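Dinoflagellate luciferase (Lingulodinium polyedrum, PDB 1VPR) catalyses the oxidation of an open tetrapyrrole, dinoflagellate luciferin, by molecular oxygen with emission of blue light, this chain being the third of its three homologous luciferase domains. Local coordinates at residues D214-D219 with R230-G235; F225-R230 with Y237-L242; T158-G163 with P255-K260; P150-V155 with P338-A343. All blocks are in the same frame, centred on the assembly; numbering follows the deposited sequence.

Contact 1: residues D214-D219 with R230-G235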
loop_
_atom_site.group_PDB
_atom_site.type_symbol
_atom_site.label_atom_id
_atom_site.label_comp_id
_atom_site.label_asym_id
_atom_site.label_seq_id
_atom_site.Cartn_x
_atom_site.Cartn_y
_atom_site.Cartn_z
ATOM N N ASP A 214 -2.061 16.600 -7.833
ATOM C CA ASP A 214 -1.301 15.406 -8.170
ATOM C C ASP A 214 -0.314 14.952 -7.086
ATOM O O ASP A 214 0.554 14.097 -7.342
ATOM C CB ASP A 214 -0.557 15.630 -9.493
ATOM C CG ASP A 214 0.347 16.849 -9.453
ATOM O OD1 ASP A 214 1.047 17.121 -10.446
ATOM O OD2 ASP A 214 0.365 17.550 -8.425
ATOM N N VAL A 215 -0.427 15.529 -5.890
ATOM C CA VAL A 215 0.447 15.152 -4.762
ATOM C C VAL A 215 -0.437 14.661 -3.628
ATOM O O VAL A 215 -1.437 15.297 -3.282
ATOM C CB VAL A 215 1.298 16.351 -4.278
ATOM C CG1 VAL A 215 2.003 16.012 -2.960
ATOM C CG2 VAL A 215 2.335 16.700 -5.345
ATOM N N CYS A 216 -0.097 13.505 -3.067
ATOM C CA CYS A 216 -0.872 12.944 -1.968
ATOM C C CYS A 216 -0.002 12.412 -0.847
ATOM O O CYS A 216 1.115 11.968 -1.092
ATOM C CB CYS A 216 -1.678 11.737 -2.425
ATOM S SG CYS A 216 -3.016 12.019 -3.570
ATOM N N THR A 217 -0.533 12.427 0.369
ATOM C CA THR A 217 0.130 11.800 1.514
ATOM C C THR A 217 -0.873 10.708 1.895
ATOM O O THR A 217 -2.076 10.965 1.997
ATOM C CB THR A 217 0.316 12.739 2.676
ATOM O OG1 THR A 217 1.327 13.694 2.335
ATOM C CG2 THR A 217 0.765 11.948 3.930
ATOM N N VAL A 218 -0.395 9.482 2.079
ATOM C CA VAL A 218 -1.269 8.365 2.382
ATOM C C VAL A 218 -0.850 7.612 3.647
ATOM O O VAL A 218 0.309 7.229 3.800
ATOM C CB VAL A 218 -1.304 7.344 1.186
ATOM C CG1 VAL A 218 -2.217 6.155 1.506
ATOM C CG2 VAL A 218 -1.780 8.040 -0.081
ATOM N N ASP A 219 -1.799 7.442 4.556
ATOM C CA ASP A 219 -1.572 6.687 5.781
ATOM C C ASP A 219 -2.187 5.338 5.449
ATOM O O ASP A 219 -3.365 5.262 5.058
ATOM C CB ASP A 219 -2.291 7.348 6.964
ATOM C CG ASP A 219 -1.763 8.749 7.233
ATOM O OD1 ASP A 219 -0.698 8.875 7.852
ATOM O OD2 ASP A 219 -2.378 9.742 6.792
ATOM N N ARG A 230 3.305 7.942 3.745
ATOM C CA ARG A 230 4.161 8.202 2.584
ATOM C C ARG A 230 3.528 9.314 1.753
ATOM O O ARG A 230 2.308 9.497 1.746
ATOM C CB ARG A 230 4.353 6.949 1.693
ATOM C CG ARG A 230 3.183 6.610 0.750
ATOM C CD ARG A 230 2.105 5.804 1.440
ATOM N NE ARG A 230 2.650 4.531 1.926
ATOM C CZ ARG A 230 2.578 4.125 3.197
ATOM N NH1 ARG A 230 1.993 4.890 4.103
ATOM N NH2 ARG A 230 3.084 2.950 3.566
ATOM N N THR A 231 4.375 10.088 1.096
ATOM C CA THR A 231 3.910 11.169 0.228
ATOM C C THR A 231 4.530 10.906 -1.143
ATOM O O THR A 231 5.716 10.572 -1.243
ATOM C CB THR A 231 4.396 12.556 0.719
ATOM O OG1 THR A 231 3.778 12.868 1.976
ATOM C CG2 THR A 231 4.015 13.639 -0.268
ATOM N N TRP A 232 3.740 11.060 -2.197
ATOM C CA TRP A 232 4.265 10.840 -3.535
ATOM C C TRP A 232 3.621 11.790 -4.533
ATOM O O TRP A 232 2.679 12.509 -4.203
ATOM C CB TRP A 232 4.053 9.367 -3.968
ATOM C CG TRP A 232 2.725 8.763 -3.626
ATOM C CD1 TRP A 232 2.473 7.833 -2.642
ATOM C CD2 TRP A 232 1.448 9.067 -4.218
ATOM N NE1 TRP A 232 1.131 7.552 -2.580
ATOM C CE2 TRP A 232 0.475 8.295 -3.530
ATOM C CE3 TRP A 232 1.032 9.916 -5.254
ATOM C CZ2 TRP A 232 -0.890 8.351 -3.843
ATOM C CZ3 TRP A 232 -0.334 9.973 -5.567
ATOM C CH2 TRP A 232 -1.274 9.196 -4.862
ATOM N N LYS A 233 4.145 11.816 -5.752
ATOM C CA LYS A 233 3.578 12.677 -6.783
ATOM C C LYS A 233 3.356 11.851 -8.054
ATOM O O LYS A 233 4.164 10.967 -8.394
ATOM C CB LYS A 233 4.507 13.872 -7.074
ATOM C CG LYS A 233 4.000 14.788 -8.218
ATOM C CD LYS A 233 4.911 16.022 -8.409
ATOM C CE LYS A 233 4.379 16.902 -9.535
ATOM N NZ LYS A 233 4.930 18.281 -9.478
ATOM N N SER A 234 2.249 12.135 -8.731
ATOM C CA SER A 234 1.893 11.457 -9.976
ATOM C C SER A 234 3.125 11.314 -10.869
ATOM O O SER A 234 3.804 12.292 -11.152
ATOM C CB SER A 234 0.823 12.284 -10.693
ATOM O OG SER A 234 0.395 11.680 -11.894
ATOM N N GLY A 235 3.425 10.086 -11.286
ATOM C CA GLY A 235 4.547 9.830 -12.184
ATOM C C GLY A 235 5.924 9.681 -11.548
ATOM O O GLY A 235 6.917 9.454 -12.270
HETATM O O HOH W 1 2.622 19.565 -8.168
#
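W232 lies over C216 across a beta hairpin, strands 215-219 and 229-233, at one end of the strand order in the antiparallel barrel sheet of this calycin-type catalytic domain. The indole presents a face to C216, whose CB sits 3.8 Å from the centroid of the six-membered ring of W232 as a CH-pi contact; the sulfur meets the same ring obliquely. With chi1 at 42°, W232 CG stands between its own backbone N and carbonyl carbon, which swings the ring back across the neighbouring strand. V218 CG2 touches the indole obliquely, while V218 CB rests on R230 CD at 3.7 Å. The bends of R230 at chi2 and chi3 turn its guanidinium edge to V218 O, bringing R230 NH1 to 2.9 Å from V218 O, to which it donates. R230 N bonds to V218 O from the opposite face of the carbonyl. The guanidinium is further held by E240 and by the carbonyl of R227, and replacing R230 with a leucine would probably leave the E240 carboxylate buried without its countercharge and V218 O with one donor fewer. V215 and T217 share the other side of the sheet with T231 and K233; V215 CG2 packs on K233 CG. At the open end of the hairpin D214 and K233 run side by side, and one water donates to D214 OD2 and accepts from K233 NZ, 2.9 Å from that nitrogen.

Contact 2: residues F225-R230 with Y237-L242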
loop_
_atom_site.group_PDB
_atom_site.type_symbol
_atom_site.label_atom_id
_atom_site.label_comp_id
_atom_site.label_asym_id
_atom_site.label_seq_id
_atom_site.Cartn_x
_atom_site.Cartn_y
_atom_site.Cartn_z
ATOM N N PHE A 225 2.468 -2.451 5.779
ATOM C CA PHE A 225 3.566 -1.595 5.358
ATOM C C PHE A 225 4.408 -1.121 6.541
ATOM O O PHE A 225 3.861 -0.694 7.576
ATOM C CB PHE A 225 3.005 -0.377 4.596
ATOM C CG PHE A 225 2.198 -0.753 3.378
ATOM C CD1 PHE A 225 0.810 -0.878 3.450
ATOM C CD2 PHE A 225 2.839 -1.060 2.183
ATOM C CE1 PHE A 225 0.072 -1.314 2.347
ATOM C CE2 PHE A 225 2.117 -1.500 1.073
ATOM C CZ PHE A 225 0.735 -1.627 1.153
ATOM N N ALA A 226 5.731 -1.163 6.377
ATOM C CA ALA A 226 6.629 -0.740 7.447
ATOM C C ALA A 226 6.529 0.766 7.677
ATOM O O ALA A 226 6.704 1.220 8.791
ATOM C CB ALA A 226 8.080 -1.148 7.128
ATOM N N ARG A 227 6.211 1.543 6.640
ATOM C CA ARG A 227 6.087 2.991 6.820
ATOM C C ARG A 227 4.607 3.375 6.976
ATOM O O ARG A 227 3.775 3.038 6.140
ATOM C CB ARG A 227 6.767 3.733 5.639
ATOM C CG ARG A 227 6.555 5.249 5.621
ATOM C CD ARG A 227 7.595 6.014 4.808
ATOM N NE ARG A 227 8.192 5.253 3.716
ATOM C CZ ARG A 227 9.440 5.449 3.285
ATOM N NH1 ARG A 227 10.200 6.381 3.866
ATOM N NH2 ARG A 227 9.946 4.718 2.288
ATOM N N ALA A 228 4.285 4.067 8.063
ATOM C CA ALA A 228 2.908 4.450 8.335
ATOM C C ALA A 228 2.381 5.490 7.353
ATOM O O ALA A 228 1.220 5.435 6.936
ATOM C CB ALA A 228 2.799 5.001 9.789
ATOM N N LYS A 229 3.243 6.429 6.988
ATOM C CA LYS A 229 2.867 7.531 6.103
ATOM C C LYS A 229 3.834 7.737 4.951
ATOM O O LYS A 229 5.060 7.742 5.169
ATOM C CB LYS A 229 2.846 8.834 6.908
ATOM C CG LYS A 229 1.969 8.787 8.145
ATOM C CD LYS A 229 2.101 10.038 9.027
ATOM C CE LYS A 229 1.672 11.280 8.288
ATOM N NZ LYS A 229 0.195 11.370 8.245
ATOM N N ARG A 230 3.305 7.942 3.745
ATOM C CA ARG A 230 4.161 8.202 2.584
ATOM C C ARG A 230 3.528 9.314 1.753
ATOM O O ARG A 230 2.308 9.497 1.746
ATOM C CB ARG A 230 4.353 6.949 1.693
ATOM C CG ARG A 230 3.183 6.610 0.750
ATOM C CD ARG A 230 2.105 5.804 1.440
ATOM N NE ARG A 230 2.650 4.531 1.926
ATOM C CZ ARG A 230 2.578 4.125 3.197
ATOM N NH1 ARG A 230 1.993 4.890 4.103
ATOM N NH2 ARG A 230 3.084 2.950 3.566
ATOM N N TYR A 237 8.518 7.830 -8.572
ATOM C CA TYR A 237 8.740 6.635 -7.764
ATOM C C TYR A 237 8.782 6.869 -6.261
ATOM O O TYR A 237 9.079 7.960 -5.775
ATOM C CB TYR A 237 10.078 5.972 -8.150
ATOM C CG TYR A 237 9.976 4.855 -9.165
ATOM C CD1 TYR A 237 10.180 5.093 -10.520
ATOM C CD2 TYR A 237 9.688 3.562 -8.763
ATOM C CE1 TYR A 237 10.104 4.061 -11.444
ATOM C CE2 TYR A 237 9.604 2.530 -9.670
ATOM C CZ TYR A 237 9.814 2.791 -11.008
ATOM O OH TYR A 237 9.726 1.766 -11.896
ATOM N N PHE A 238 8.456 5.823 -5.523
ATOM C CA PHE A 238 8.582 5.871 -4.088
ATOM C C PHE A 238 8.873 4.454 -3.664
ATOM O O PHE A 238 8.638 3.491 -4.398
ATOM C CB PHE A 238 7.361 6.513 -3.377
ATOM C CG PHE A 238 6.054 5.798 -3.579
ATOM C CD1 PHE A 238 5.528 4.998 -2.573
ATOM C CD2 PHE A 238 5.318 5.986 -4.745
ATOM C CE1 PHE A 238 4.269 4.391 -2.722
ATOM C CE2 PHE A 238 4.075 5.397 -4.904
ATOM C CZ PHE A 238 3.543 4.595 -3.883
ATOM N N TYR A 239 9.419 4.329 -2.477
ATOM C CA TYR A 239 9.836 3.050 -1.955
ATOM C C TYR A 239 8.907 2.588 -0.829
ATOM O O TYR A 239 8.618 3.353 0.094
ATOM C CB TYR A 239 11.267 3.218 -1.439
ATOM C CG TYR A 239 11.766 2.095 -0.555
ATOM C CD1 TYR A 239 11.647 0.768 -0.961
ATOM C CD2 TYR A 239 12.364 2.364 0.685
ATOM C CE1 TYR A 239 12.115 -0.281 -0.169
ATOM C CE2 TYR A 239 12.830 1.324 1.495
ATOM C CZ TYR A 239 12.702 -0.001 1.050
ATOM O OH TYR A 239 13.199 -1.051 1.792
ATOM N N GLU A 240 8.430 1.352 -0.927
ATOM C CA GLU A 240 7.574 0.789 0.102
ATOM C C GLU A 240 8.213 -0.400 0.820
ATOM O O GLU A 240 8.230 -1.508 0.288
ATOM C CB GLU A 240 6.236 0.328 -0.487
ATOM C CG GLU A 240 5.302 1.454 -0.903
ATOM C CD GLU A 240 4.476 1.987 0.267
ATOM O OE1 GLU A 240 4.953 1.940 1.433
ATOM O OE2 GLU A 240 3.354 2.472 0.004
ATOM N N PRO A 241 8.810 -0.179 2.003
ATOM C CA PRO A 241 9.385 -1.340 2.698
ATOM C C PRO A 241 8.189 -2.069 3.317
ATOM O O PRO A 241 7.258 -1.422 3.814
ATOM C CB PRO A 241 10.281 -0.712 3.766
ATOM C CG PRO A 241 9.717 0.686 3.940
ATOM C CD PRO A 241 9.365 1.078 2.531
ATOM N N LEU A 242 8.207 -3.398 3.295
ATOM C CA LEU A 242 7.095 -4.187 3.814
ATOM C C LEU A 242 7.429 -4.909 5.111
ATOM O O LEU A 242 8.591 -5.302 5.349
ATOM C CB LEU A 242 6.675 -5.221 2.774
ATOM C CG LEU A 242 6.471 -4.699 1.351
ATOM C CD1 LEU A 242 6.149 -5.874 0.438
ATOM C CD2 LEU A 242 5.373 -3.646 1.322
HETATM O O HOH W 2 6.106 0.964 3.747
HETATM O O HOH W 3 6.646 4.341 1.515
#
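The backbones of 225-230 and 237-242 come together at one end, where F225 and L242 form a single bridge with their CA atoms 4.6 Å apart, and separate toward R230 and F238. Beside the bridge, A226 N donates to P241 O, 3.0 Å away. Across the widening gap side chains take over. R230 grips E240 side-on in a salt bridge: NE gives a bond to OE2 at 2.9 Å and NH2 one to OE1, each oxygen being met on its syn side. The two planes are turned 43° apart, so the paired bonds are not coplanar. E240 reaches the arginine through a bend at chi2 (-84°). The salt bridge spans the two strands, 229-233 and 237-241, that stand at the ends of the barrel's strand order, a place where side chains rather than a continuous run of backbone bonds join the sheet edges. R230 NH2 also donates to R227 O, 2.7 Å away. R227 crosses P241 obliquely, its NH2 coming near P241 CD, and bonds Y239 O from above the carbonyl plane; NH1 of R227 forms a salt bridge with D353, the last modelled residue. One water bridges E240 OE1 to R227 N and P241 O; another links R227 NE to Y239 O and reaches E240 OE1 only by a weak bond. F225 lies alongside L242, CD2 of the ring 3.7 Å from CD2 of the leucine.

Contact 3: residues T158-G163 with P255-K260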
loop_
_atom_site.group_PDB
_atom_site.type_symbol
_atom_site.label_atom_id
_atom_site.label_comp_id
_atom_site.label_asym_id
_atom_site.label_seq_id
_atom_site.Cartn_x
_atom_site.Cartn_y
_atom_site.Cartn_z
ATOM N N THR A 158 -10.799 18.259 -8.004
ATOM C CA THR A 158 -11.603 18.219 -6.796
ATOM C C THR A 158 -11.053 17.424 -5.610
ATOM O O THR A 158 -11.748 17.295 -4.606
ATOM C CB THR A 158 -13.025 17.691 -7.110
ATOM O OG1 THR A 158 -12.956 16.313 -7.494
ATOM C CG2 THR A 158 -13.647 18.490 -8.263
ATOM N N ASN A 159 -9.830 16.897 -5.716
ATOM C CA ASN A 159 -9.229 16.104 -4.634
ATOM C C ASN A 159 -10.218 15.098 -4.044
ATOM O O ASN A 159 -10.446 15.058 -2.827
ATOM C CB ASN A 159 -8.736 17.041 -3.535
ATOM C CG ASN A 159 -7.755 18.052 -4.048
ATOM O OD1 ASN A 159 -6.865 17.726 -4.838
ATOM N ND2 ASN A 159 -7.894 19.287 -3.601
ATOM N N PRO A 160 -10.790 14.239 -4.896
ATOM C CA PRO A 160 -11.764 13.237 -4.481
ATOM C C PRO A 160 -11.288 12.128 -3.548
ATOM O O PRO A 160 -12.107 11.487 -2.898
ATOM C CB PRO A 160 -12.279 12.699 -5.820
ATOM C CG PRO A 160 -11.059 12.762 -6.672
ATOM C CD PRO A 160 -10.498 14.121 -6.337
ATOM N N LEU A 161 -9.981 11.885 -3.495
ATOM C CA LEU A 161 -9.417 10.847 -2.639
ATOM C C LEU A 161 -9.224 11.327 -1.194
ATOM O O LEU A 161 -9.089 10.508 -0.273
ATOM C CB LEU A 161 -8.062 10.408 -3.188
ATOM C CG LEU A 161 -8.027 10.126 -4.698
ATOM C CD1 LEU A 161 -6.618 9.711 -5.116
ATOM C CD2 LEU A 161 -9.033 9.040 -5.025
ATOM N N HIS A 162 -9.208 12.644 -1.003
ATOM C CA HIS A 162 -8.998 13.246 0.312
ATOM C C HIS A 162 -10.055 12.778 1.326
ATOM O O HIS A 162 -11.249 12.955 1.115
ATOM C CB HIS A 162 -9.049 14.765 0.177
ATOM C CG HIS A 162 -8.451 15.507 1.327
ATOM N ND1 HIS A 162 -7.108 15.791 1.404
ATOM C CD2 HIS A 162 -9.021 16.091 2.409
ATOM C CE1 HIS A 162 -6.872 16.524 2.479
ATOM N NE2 HIS A 162 -8.016 16.724 3.104
ATOM N N GLY A 163 -9.606 12.179 2.423
ATOM C CA GLY A 163 -10.532 11.719 3.447
ATOM C C GLY A 163 -10.093 10.410 4.069
ATOM O O GLY A 163 -8.949 9.965 3.883
ATOM N N PRO A 255 -3.944 10.281 -13.900
ATOM C CA PRO A 255 -4.292 10.744 -15.245
ATOM C C PRO A 255 -5.717 11.214 -15.442
ATOM O O PRO A 255 -6.038 11.794 -16.488
ATOM C CB PRO A 255 -4.026 9.501 -16.071
ATOM C CG PRO A 255 -4.682 8.443 -15.160
ATOM C CD PRO A 255 -4.130 8.818 -13.799
ATOM N N GLU A 256 -6.562 10.966 -14.448
ATOM C CA GLU A 256 -7.982 11.276 -14.553
ATOM C C GLU A 256 -8.465 11.861 -13.259
ATOM O O GLU A 256 -7.767 11.794 -12.257
ATOM C CB GLU A 256 -8.752 9.993 -14.804
ATOM C CG GLU A 256 -8.430 9.316 -16.101
ATOM C CD GLU A 256 -8.921 7.879 -16.122
ATOM O OE1 GLU A 256 -9.922 7.570 -15.444
ATOM O OE2 GLU A 256 -8.303 7.058 -16.824
ATOM N N GLU A 257 -9.682 12.395 -13.249
ATOM C CA GLU A 257 -10.159 12.989 -12.015
ATOM C C GLU A 257 -10.448 11.988 -10.903
ATOM O O GLU A 257 -10.158 12.259 -9.737
ATOM C CB GLU A 257 -11.417 13.816 -12.263
ATOM C CG GLU A 257 -11.925 14.512 -11.022
ATOM C CD GLU A 257 -11.067 15.697 -10.603
ATOM O OE1 GLU A 257 -11.279 16.190 -9.474
ATOM O OE2 GLU A 257 -10.192 16.145 -11.398
ATOM N N TYR A 258 -11.002 10.832 -11.253
ATOM C CA TYR A 258 -11.389 9.862 -10.243
ATOM C C TYR A 258 -10.693 8.526 -10.234
ATOM O O TYR A 258 -11.172 7.594 -9.593
ATOM C CB TYR A 258 -12.893 9.630 -10.320
ATOM C CG TYR A 258 -13.701 10.897 -10.140
ATOM C CD1 TYR A 258 -14.211 11.588 -11.243
ATOM C CD2 TYR A 258 -13.927 11.427 -8.869
ATOM C CE1 TYR A 258 -14.932 12.790 -11.084
ATOM C CE2 TYR A 258 -14.648 12.627 -8.700
ATOM C CZ TYR A 258 -15.144 13.300 -9.816
ATOM O OH TYR A 258 -15.849 14.475 -9.655
ATOM N N ARG A 259 -9.575 8.414 -10.936
ATOM C CA ARG A 259 -8.856 7.156 -10.974
ATOM C C ARG A 259 -7.348 7.302 -10.946
ATOM O O ARG A 259 -6.786 8.175 -11.591
ATOM C CB ARG A 259 -9.250 6.338 -12.241
ATOM C CG ARG A 259 -8.507 5.009 -12.310
ATOM C CD ARG A 259 -9.049 4.043 -13.366
ATOM N NE ARG A 259 -8.978 4.610 -14.703
ATOM C CZ ARG A 259 -8.969 3.876 -15.809
ATOM N NH1 ARG A 259 -9.018 2.551 -15.721
ATOM N NH2 ARG A 259 -8.936 4.467 -16.996
ATOM N N LYS A 260 -6.687 6.445 -10.184
ATOM C CA LYS A 260 -5.229 6.433 -10.164
ATOM C C LYS A 260 -4.819 5.130 -10.824
ATOM O O LYS A 260 -5.496 4.099 -10.666
ATOM C CB LYS A 260 -4.662 6.409 -8.738
ATOM C CG LYS A 260 -4.937 7.634 -7.900
ATOM C CD LYS A 260 -4.089 7.520 -6.624
ATOM C CE LYS A 260 -4.469 6.259 -5.810
ATOM N NZ LYS A 260 -3.676 6.190 -4.564
HETATM O O HOH W 4 -15.366 15.438 -6.960
#
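E257 OE1 takes two bonds from T158, one from the backbone N and one from the hydroxyl OG1, both 2.6 Å long. The amide uses the syn lone pair of this oxygen and the hydroxyl the anti one, so the two donors approach from different sides of a single atom. T158 can offer both because chi1 of 67° sets OG1 between its backbone N and carbonyl carbon. The other carboxylate oxygen, OE2, is held by Y154 OH and K157 N. Next to this pair, P160 CG lies 3.2 Å from E257 O, and P160 CB touches Y258 CD2 obliquely at 3.7 Å. A water joins T158 OG1 to Y258 OH. Deeper in, L161 CD1 packs on K260 CD, whose amine end makes a cation-pi contact with W252. A type I beta turn from N159 to H162 carries P160 and L161 toward the loop that opens strand 259-266, and N159 OD1 ties the turn to G213 N. A glutamine in place of E257 would probably leave either the two T158 donors or K157 N facing an NH2 instead of an oxygen. The donors gathered on both oxygens would probably favour the ionised carboxylate, which ties the chain at the turn to the loop before strand 259-266.

Contact 4: residues P150-V155 with P338-A343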
loop_
_atom_site.group_PDB
_atom_site.type_symbol
_atom_site.label_atom_id
_atom_site.label_comp_id
_atom_site.label_asym_id
_atom_site.label_seq_id
_atom_site.Cartn_x
_atom_site.Cartn_y
_atom_site.Cartn_z
ATOM N N PRO A 150 -0.324 5.375 -18.428
ATOM C CA PRO A 150 -0.504 6.731 -18.942
ATOM C C PRO A 150 0.600 7.638 -18.434
ATOM O O PRO A 150 1.167 7.395 -17.369
ATOM C CB PRO A 150 -1.874 7.134 -18.402
ATOM C CG PRO A 150 -2.007 6.293 -17.129
ATOM C CD PRO A 150 -1.460 4.964 -17.585
ATOM N N GLU A 151 0.917 8.676 -19.206
ATOM C CA GLU A 151 1.947 9.629 -18.820
ATOM C C GLU A 151 1.320 10.606 -17.848
ATOM O O GLU A 151 0.092 10.754 -17.809
ATOM C CB GLU A 151 2.501 10.352 -20.050
ATOM C CG GLU A 151 3.210 9.379 -20.978
ATOM C CD GLU A 151 3.781 10.031 -22.226
ATOM O OE1 GLU A 151 3.374 11.162 -22.549
ATOM O OE2 GLU A 151 4.633 9.399 -22.882
ATOM N N PRO A 152 2.145 11.277 -17.038
ATOM C CA PRO A 152 1.584 12.227 -16.072
ATOM C C PRO A 152 1.332 13.609 -16.681
ATOM O O PRO A 152 1.751 13.887 -17.802
ATOM C CB PRO A 152 2.647 12.259 -14.983
ATOM C CG PRO A 152 3.927 12.155 -15.792
ATOM C CD PRO A 152 3.599 11.111 -16.850
ATOM N N GLY A 153 0.649 14.466 -15.936
ATOM C CA GLY A 153 0.373 15.809 -16.410
ATOM C C GLY A 153 -0.965 16.292 -15.894
ATOM O O GLY A 153 -1.103 17.445 -15.508
ATOM N N TYR A 154 -1.953 15.407 -15.884
ATOM C CA TYR A 154 -3.280 15.765 -15.409
ATOM C C TYR A 154 -3.232 16.081 -13.913
ATOM O O TYR A 154 -2.565 15.389 -13.147
ATOM C CB TYR A 154 -4.263 14.611 -15.631
ATOM C CG TYR A 154 -5.656 14.973 -15.224
ATOM C CD1 TYR A 154 -6.414 15.848 -15.990
ATOM C CD2 TYR A 154 -6.204 14.508 -14.034
ATOM C CE1 TYR A 154 -7.678 16.257 -15.576
ATOM C CE2 TYR A 154 -7.472 14.907 -13.619
ATOM C CZ TYR A 154 -8.198 15.783 -14.388
ATOM O OH TYR A 154 -9.430 16.211 -13.961
ATOM N N VAL A 155 -3.938 17.125 -13.501
ATOM C CA VAL A 155 -3.966 17.480 -12.090
ATOM C C VAL A 155 -5.411 17.436 -11.624
ATOM O O VAL A 155 -6.226 18.262 -12.034
ATOM C CB VAL A 155 -3.395 18.902 -11.844
ATOM C CG1 VAL A 155 -3.358 19.181 -10.342
ATOM C CG2 VAL A 155 -1.992 19.035 -12.476
ATOM N N PRO A 338 9.942 5.814 -24.301
ATOM C CA PRO A 338 10.399 6.647 -23.180
ATOM C C PRO A 338 9.238 7.087 -22.300
ATOM O O PRO A 338 8.189 7.485 -22.805
ATOM C CB PRO A 338 11.039 7.856 -23.876
ATOM C CG PRO A 338 11.487 7.302 -25.200
ATOM C CD PRO A 338 10.300 6.433 -25.590
ATOM N N TYR A 339 9.403 7.006 -20.982
ATOM C CA TYR A 339 8.346 7.478 -20.086
ATOM C C TYR A 339 8.916 8.794 -19.588
ATOM O O TYR A 339 10.011 8.824 -19.037
ATOM C CB TYR A 339 8.113 6.511 -18.933
ATOM C CG TYR A 339 6.864 6.861 -18.169
ATOM C CD1 TYR A 339 5.603 6.404 -18.585
ATOM C CD2 TYR A 339 6.930 7.709 -17.064
ATOM C CE1 TYR A 339 4.428 6.799 -17.897
ATOM C CE2 TYR A 339 5.781 8.099 -16.379
ATOM C CZ TYR A 339 4.544 7.645 -16.791
ATOM O OH TYR A 339 3.436 8.023 -16.059
ATOM N N PRO A 340 8.181 9.904 -19.751
ATOM C CA PRO A 340 8.682 11.213 -19.324
ATOM C C PRO A 340 8.829 11.576 -17.850
ATOM O O PRO A 340 8.118 12.454 -17.348
ATOM C CB PRO A 340 7.750 12.168 -20.047
ATOM C CG PRO A 340 6.436 11.461 -19.879
ATOM C CD PRO A 340 6.799 10.020 -20.244
ATOM N N THR A 341 9.759 10.922 -17.169
ATOM C CA THR A 341 10.045 11.215 -15.771
ATOM C C THR A 341 11.559 11.238 -15.642
ATOM O O THR A 341 12.230 10.312 -16.102
ATOM C CB THR A 341 9.436 10.157 -14.814
ATOM O OG1 THR A 341 8.014 10.362 -14.723
ATOM C CG2 THR A 341 10.048 10.280 -13.391
ATOM N N LEU A 342 12.093 12.309 -15.058
ATOM C CA LEU A 342 13.530 12.473 -14.864
ATOM C C LEU A 342 14.000 11.683 -13.645
ATOM O O LEU A 342 13.308 11.609 -12.615
ATOM C CB LEU A 342 13.888 13.958 -14.681
ATOM C CG LEU A 342 13.390 14.875 -15.812
ATOM C CD1 LEU A 342 13.662 16.337 -15.489
ATOM C CD2 LEU A 342 14.064 14.452 -17.132
ATOM N N ALA A 343 15.196 11.114 -13.772
ATOM C CA ALA A 343 15.804 10.307 -12.729
ATOM C C ALA A 343 16.473 11.139 -11.640
ATOM O O ALA A 343 17.665 10.974 -11.364
ATOM C CB ALA A 343 16.813 9.355 -13.368
HETATM O O HOH W 5 5.628 6.782 -22.148
#
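Y339 and P150 supply the hydrogen bond between these two irregular loops: Y339 OH donates to P150 O over 2.7 Å, lying in the carbonyl plane on a lone pair. With CG opposite the backbone N (chi1 -169°), the tyrosine reaches across to the proline loop, and P150 O lies at the edge of its ring. A second polar link runs through water, which donates both to E151 OE2, 2.9 Å away, and to P338 O. Apolar contacts come mostly from prolines. P152 approaches the hydroxyl end of Y339 obliquely to the ring, its CD 3.6 Å from Y339 CZ and closer still to the hydroxyl oxygen. P340, the centre of an inverse gamma turn, places its ring across the E151 side chain at about a right angle; P340 CD is 3.5 Å from E151 OE2 and also lies over a face of the Y339 ring, which it follows in sequence. W145 stacks on that ring and L149 touches it, both from the chain leading into 150-155. On the 338-343 side, T341 OG1 is bonded to G235 O, fixing this loop after helix 321-324 to the turn just after strand 229-233. The join thus lies at the surface and no salt bridge is among its bonds: a tyrosine hydroxyl satisfies the carbonyl of P150, and E151 is linked to the second loop by a shared water.

Contacts 1 and 2 share R230; their centres are 11 Å apart, and D219 OD1 to K229 NZ, 2.7 Å, adds a salt bridge between them. W232 of contact 1 also packs on F238 of contact 2 and on K260 of contact 3; the centres of contacts 1 and 3 lie about 12 Å apart. Y154 OH lies 2.7 Å from E257 OE2, joining contact 4 to contact 3, and T341 OG1 lies 2.8 Å from G235 O, joining it to contact 1. Contact 2 stays apart from contacts 3 and 4, its nearest atoms about 7 Å and 6 Å from theirs. All four belong to the catalytic domain; no bound luciferin marks the active site here.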